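Local atomic coordinates of hypothetical protein Atu0741 (Agrobacterium tumefaciens str. C58, PDB entry 1ZHV), a protein that is of unknown function but carries two regions of the ACT clan, a group whose domains often bind small regulatory ligands such as amino acids. Residues P25-T37 with E42-Q54. Residues are numbered along the deposited sequence; the frame is centred on the assembly and turned at random.
Sequences PAWADGGGFVSIT and ELSIVCLIDRIPQ
The indole of W27 lies between two prolines. P53 CD sits over one face, 3.5 Å from the centroid of the W27 five-membered ring, a CH-pi contact close to the ring normal. P25, from the indole's own segment, covers the opposite face near the rim. C47 SG meets the edge in plane, 3.7 Å from W27 CZ3, as a sulfur-aromatic contact. I45 approaches obliquely with CG2, while its CD1 meets the CG-CD side of the P25 ring end-on, 3.5 Å from P25 CD. The second flat group is the R51 guanidinium. G30 CA lies over one face, and V34 CG2 touches the edge. Three carbonyls of the 27-31 loop take its N-H groups. R51 NE reaches W27 O at 2.8 Å. R51 NH2 gives an almost straight bond (176°) to A28 O, from above the carbonyl plane. R51 NH1 uses an in-plane lone pair of G31 O at 3.1 Å. Bends at chi2 and chi3 (-149° and -65°) curl the chain back so that all three nitrogens face this loop. These bonds fix the rotation of the guanidinium. Water 1 adds a bridge, accepting from R51 NH2 and L48 N and donating to G31 O and F33 O. F33 turns its ring edge to V46 CG1, and its ring also stacks with H103. Beyond the loop, paired backbone bonds link S35 with V46 and T37 with S44; S35 O accepts from V46 N at 2.8 Å. I36 and I45 form the non-hydrogen-bonded pair between them. On its other edge, strand 43-48 pairs with strand 13-18. The arrangement is an antiparallel beta hairpin at the margin of the mixed sheet, within the N-terminal ACT-clan region, with an arginine tying the preceding loop to the 3-10 turn 49-51.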
loop_
_atom_site.group_PDB
_atom_site.type_symbol
_atom_site.label_atom_id
_atom_site.label_comp_id
_atom_site.label_asym_id
_atom_site.label_seq_id
_atom_site.Cartn_x
_atom_site.Cartn_y
_atom_site.Cartn_z
ATOM N N PRO A 25 -0.156 -9.773 17.180
ATOM C CA PRO A 25 0.739 -9.087 18.114
ATOM C C PRO A 25 0.222 -7.716 18.531
ATOM O O PRO A 25 -0.531 -7.071 17.797
ATOM C CB PRO A 25 2.049 -9.007 17.335
ATOM C CG PRO A 25 1.570 -8.849 15.923
ATOM C CD PRO A 25 0.468 -9.888 15.849
ATOM N N ALA A 26 0.639 -7.282 19.718
ATOM C CA ALA A 26 0.223 -5.998 20.261
ATOM C C ALA A 26 0.736 -4.826 19.436
ATOM O O ALA A 26 0.163 -3.741 19.476
ATOM C CB ALA A 26 0.704 -5.865 21.699
ATOM N N TRP A 27 1.814 -5.045 18.691
ATOM C CA TRP A 27 2.394 -3.980 17.882
ATOM C C TRP A 27 1.751 -3.806 16.510
ATOM O O TRP A 27 2.051 -2.846 15.806
ATOM C CB TRP A 27 3.898 -4.215 17.691
ATOM C CG TRP A 27 4.262 -5.556 17.116
ATOM C CD1 TRP A 27 4.713 -6.644 17.801
ATOM C CD2 TRP A 27 4.215 -5.943 15.736
ATOM N NE1 TRP A 27 4.955 -7.687 16.940
ATOM C CE2 TRP A 27 4.658 -7.284 15.664
ATOM C CE3 TRP A 27 3.842 -5.288 14.552
ATOM C CZ2 TRP A 27 4.740 -7.986 14.454
ATOM C CZ3 TRP A 27 3.921 -5.985 13.351
ATOM C CH2 TRP A 27 4.368 -7.322 13.312
ATOM N N ALA A 28 0.866 -4.723 16.135
ATOM C CA ALA A 28 0.234 -4.670 14.820
ATOM C C ALA A 28 -0.691 -3.483 14.604
ATOM O O ALA A 28 -0.491 -2.688 13.682
ATOM C CB ALA A 28 -0.520 -5.965 14.551
ATOM N N ASP A 29 -1.709 -3.366 15.446
ATOM C CA ASP A 29 -2.655 -2.276 15.309
ATOM C C ASP A 29 -2.116 -1.018 15.981
ATOM O O ASP A 29 -1.658 -1.050 17.126
ATOM C CB ASP A 29 -4.004 -2.680 15.910
ATOM C CG ASP A 29 -5.146 -1.840 15.384
ATOM O OD1 ASP A 29 -4.889 -0.691 14.966
ATOM O OD2 ASP A 29 -6.298 -2.318 15.397
ATOM N N GLY A 30 -2.179 0.090 15.258
ATOM C CA GLY A 30 -1.702 1.354 15.784
ATOM C C GLY A 30 -2.105 2.422 14.797
ATOM O O GLY A 30 -3.108 2.277 14.095
ATOM N N GLY A 31 -1.330 3.495 14.733
ATOM C CA GLY A 31 -1.650 4.558 13.803
ATOM C C GLY A 31 -1.219 4.209 12.392
ATOM O O GLY A 31 -0.414 3.297 12.186
ATOM N N GLY A 32 -1.756 4.937 11.419
ATOM C CA GLY A 32 -1.409 4.695 10.032
ATOM C C GLY A 32 -2.204 3.569 9.401
ATOM O O GLY A 32 -3.238 3.153 9.923
ATOM N N PHE A 33 -1.712 3.078 8.270
ATOM C CA PHE A 33 -2.360 1.991 7.548
ATOM C C PHE A 33 -1.971 0.664 8.185
ATOM O O PHE A 33 -0.795 0.412 8.436
ATOM C CB PHE A 33 -1.925 2.003 6.082
ATOM C CG PHE A 33 -2.512 0.890 5.260
ATOM C CD1 PHE A 33 -3.817 0.964 4.783
ATOM C CD2 PHE A 33 -1.755 -0.238 4.963
ATOM C CE1 PHE A 33 -4.355 -0.065 4.022
ATOM C CE2 PHE A 33 -2.290 -1.280 4.200
ATOM C CZ PHE A 33 -3.588 -1.191 3.731
ATOM N N VAL A 34 -2.967 -0.177 8.448
ATOM C CA VAL A 34 -2.739 -1.486 9.053
ATOM C C VAL A 34 -3.536 -2.560 8.325
ATOM O O VAL A 34 -4.741 -2.417 8.130
ATOM C CB VAL A 34 -3.173 -1.499 10.533
ATOM C CG1 VAL A 34 -2.951 -2.881 11.139
ATOM C CG2 VAL A 34 -2.409 -0.440 11.302
ATOM N N SER A 35 -2.867 -3.631 7.912
ATOM C CA SER A 35 -3.558 -4.728 7.252
ATOM C C SER A 35 -3.043 -6.032 7.831
ATOM O O SER A 35 -1.888 -6.397 7.627
ATOM C CB SER A 35 -3.333 -4.703 5.737
ATOM O OG SER A 35 -4.168 -5.663 5.109
ATOM N N ILE A 36 -3.913 -6.712 8.568
ATOM C CA ILE A 36 -3.605 -7.983 9.217
ATOM C C ILE A 36 -4.383 -9.079 8.492
ATOM O O ILE A 36 -5.619 -9.127 8.567
ATOM C CB ILE A 36 -4.041 -7.942 10.691
ATOM C CG1 ILE A 36 -3.338 -6.783 11.407
ATOM C CG2 ILE A 36 -3.742 -9.282 11.365
ATOM C CD1 ILE A 36 -4.047 -6.320 12.676
ATOM N N THR A 37 -3.675 -9.961 7.794
ATOM C CA THR A 37 -4.329 -11.020 7.042
ATOM C C THR A 37 -3.857 -12.411 7.449
ATOM O O THR A 37 -2.662 -12.711 7.417
ATOM C CB THR A 37 -4.108 -10.799 5.525
ATOM O OG1 THR A 37 -4.687 -9.541 5.159
ATOM C CG2 THR A 37 -4.765 -11.901 4.698
ATOM N N GLU A 42 -0.135 -18.428 6.630
ATOM C CA GLU A 42 0.593 -17.297 7.203
ATOM C C GLU A 42 -0.282 -16.287 7.936
ATOM O O GLU A 42 -1.513 -16.300 7.828
ATOM C CB GLU A 42 1.323 -16.532 6.079
ATOM C CG GLU A 42 0.406 -15.502 5.379
ATOM C CD GLU A 42 0.958 -14.919 4.079
ATOM O OE1 GLU A 42 2.023 -14.255 4.098
ATOM O OE2 GLU A 42 0.304 -15.118 3.033
ATOM N N LEU A 43 0.385 -15.419 8.690
ATOM C CA LEU A 43 -0.252 -14.297 9.369
ATOM C C LEU A 43 0.616 -13.153 8.853
ATOM O O LEU A 43 1.768 -12.984 9.264
ATOM C CB LEU A 43 -0.158 -14.389 10.892
ATOM C CG LEU A 43 -0.681 -13.117 11.576
ATOM C CD1 LEU A 43 -2.140 -12.892 11.215
ATOM C CD2 LEU A 43 -0.524 -13.223 13.081
ATOM N N SER A 44 0.062 -12.394 7.916
ATOM C CA SER A 44 0.767 -11.290 7.280
ATOM C C SER A 44 0.328 -9.966 7.880
ATOM O O SER A 44 -0.858 -9.743 8.075
ATOM C CB SER A 44 0.470 -11.322 5.777
ATOM O OG SER A 44 1.104 -10.264 5.088
ATOM N N ILE A 45 1.282 -9.089 8.173
ATOM C CA ILE A 45 0.951 -7.793 8.756
ATOM C C ILE A 45 1.651 -6.625 8.077
ATOM O O ILE A 45 2.878 -6.566 8.024
ATOM C CB ILE A 45 1.299 -7.755 10.265
ATOM C CG1 ILE A 45 0.472 -8.809 11.009
ATOM C CG2 ILE A 45 1.061 -6.350 10.826
ATOM C CD1 ILE A 45 0.815 -8.949 12.479
ATOM N N VAL A 46 0.863 -5.696 7.546
ATOM C CA VAL A 46 1.417 -4.498 6.937
ATOM C C VAL A 46 1.164 -3.371 7.927
ATOM O O VAL A 46 0.035 -3.179 8.372
ATOM C CB VAL A 46 0.714 -4.134 5.617
ATOM C CG1 VAL A 46 1.298 -2.839 5.054
ATOM C CG2 VAL A 46 0.864 -5.270 4.623
ATOM N N CYS A 47 2.214 -2.644 8.290
ATOM C CA CYS A 47 2.079 -1.520 9.208
ATOM C C CYS A 47 3.359 -0.708 9.176
ATOM O O CYS A 47 4.320 -1.080 8.504
ATOM C CB CYS A 47 1.792 -2.005 10.636
ATOM S SG CYS A 47 3.123 -2.896 11.471
ATOM N N LEU A 48 3.367 0.411 9.888
ATOM C CA LEU A 48 4.552 1.255 9.927
ATOM C C LEU A 48 5.733 0.434 10.431
ATOM O O LEU A 48 5.640 -0.250 11.449
ATOM C CB LEU A 48 4.299 2.469 10.826
ATOM C CG LEU A 48 3.325 3.490 10.226
ATOM C CD1 LEU A 48 2.962 4.548 11.254
ATOM C CD2 LEU A 48 3.967 4.132 9.005
ATOM N N ILE A 49 6.837 0.494 9.689
ATOM C CA ILE A 49 8.054 -0.241 10.019
ATOM C C ILE A 49 8.511 -0.022 11.456
ATOM O O ILE A 49 9.051 -0.931 12.088
ATOM C CB ILE A 49 9.211 0.161 9.085
ATOM C CG1 ILE A 49 8.835 -0.139 7.634
ATOM C CG2 ILE A 49 10.473 -0.588 9.467
ATOM C CD1 ILE A 49 9.952 0.159 6.629
ATOM N N ASP A 50 8.295 1.185 11.960
ATOM C CA ASP A 50 8.690 1.536 13.320
ATOM C C ASP A 50 8.154 0.569 14.369
ATOM O O ASP A 50 8.790 0.354 15.403
ATOM C CB ASP A 50 8.214 2.950 13.660
ATOM C CG ASP A 50 8.774 3.994 12.719
ATOM O OD1 ASP A 50 10.003 3.995 12.494
ATOM O OD2 ASP A 50 7.986 4.825 12.216
ATOM N N ARG A 51 6.986 -0.008 14.106
ATOM C CA ARG A 51 6.367 -0.936 15.050
ATOM C C ARG A 51 6.756 -2.398 14.861
ATOM O O ARG A 51 6.421 -3.236 15.694
ATOM C CB ARG A 51 4.839 -0.827 14.982
ATOM C CG ARG A 51 4.283 0.532 15.360
ATOM C CD ARG A 51 2.904 0.403 15.985
ATOM N NE ARG A 51 1.884 -0.105 15.069
ATOM C CZ ARG A 51 1.336 0.600 14.080
ATOM N NH1 ARG A 51 1.710 1.854 13.864
ATOM N NH2 ARG A 51 0.393 0.057 13.322
ATOM N N ILE A 52 7.445 -2.715 13.771
ATOM C CA ILE A 52 7.830 -4.100 13.519
ATOM C C ILE A 52 9.123 -4.445 14.255
ATOM O O ILE A 52 10.164 -3.832 14.016
ATOM C CB ILE A 52 7.998 -4.356 12.011
ATOM C CG1 ILE A 52 6.703 -3.979 11.283
ATOM C CG2 ILE A 52 8.324 -5.824 11.763
ATOM C CD1 ILE A 52 6.803 -3.996 9.770
ATOM N N PRO A 53 9.061 -5.424 15.178
ATOM C CA PRO A 53 10.200 -5.887 15.981
ATOM C C PRO A 53 11.313 -6.535 15.158
ATOM O O PRO A 53 11.092 -6.982 14.031
ATOM C CB PRO A 53 9.558 -6.879 16.952
ATOM C CG PRO A 53 8.159 -6.378 17.082
ATOM C CD PRO A 53 7.815 -6.051 15.652
ATOM N N GLN A 54 12.504 -6.607 15.747
ATOM C CA GLN A 54 13.675 -7.184 15.083
ATOM C C GLN A 54 13.691 -8.714 15.055
ATOM O O GLN A 54 14.534 -9.313 14.386
ATOM C CB GLN A 54 14.955 -6.691 15.764
ATOM C CG GLN A 54 15.161 -5.186 15.697
ATOM C CD GLN A 54 15.228 -4.669 14.265
ATOM O OE1 GLN A 54 15.194 -5.445 13.309
ATOM N NE2 GLN A 54 15.327 -3.356 14.112
HETATM O O HOH W 1 0.597 1.284 10.600
HETATM O O HOH W 2 -0.782 -8.272 5.490
#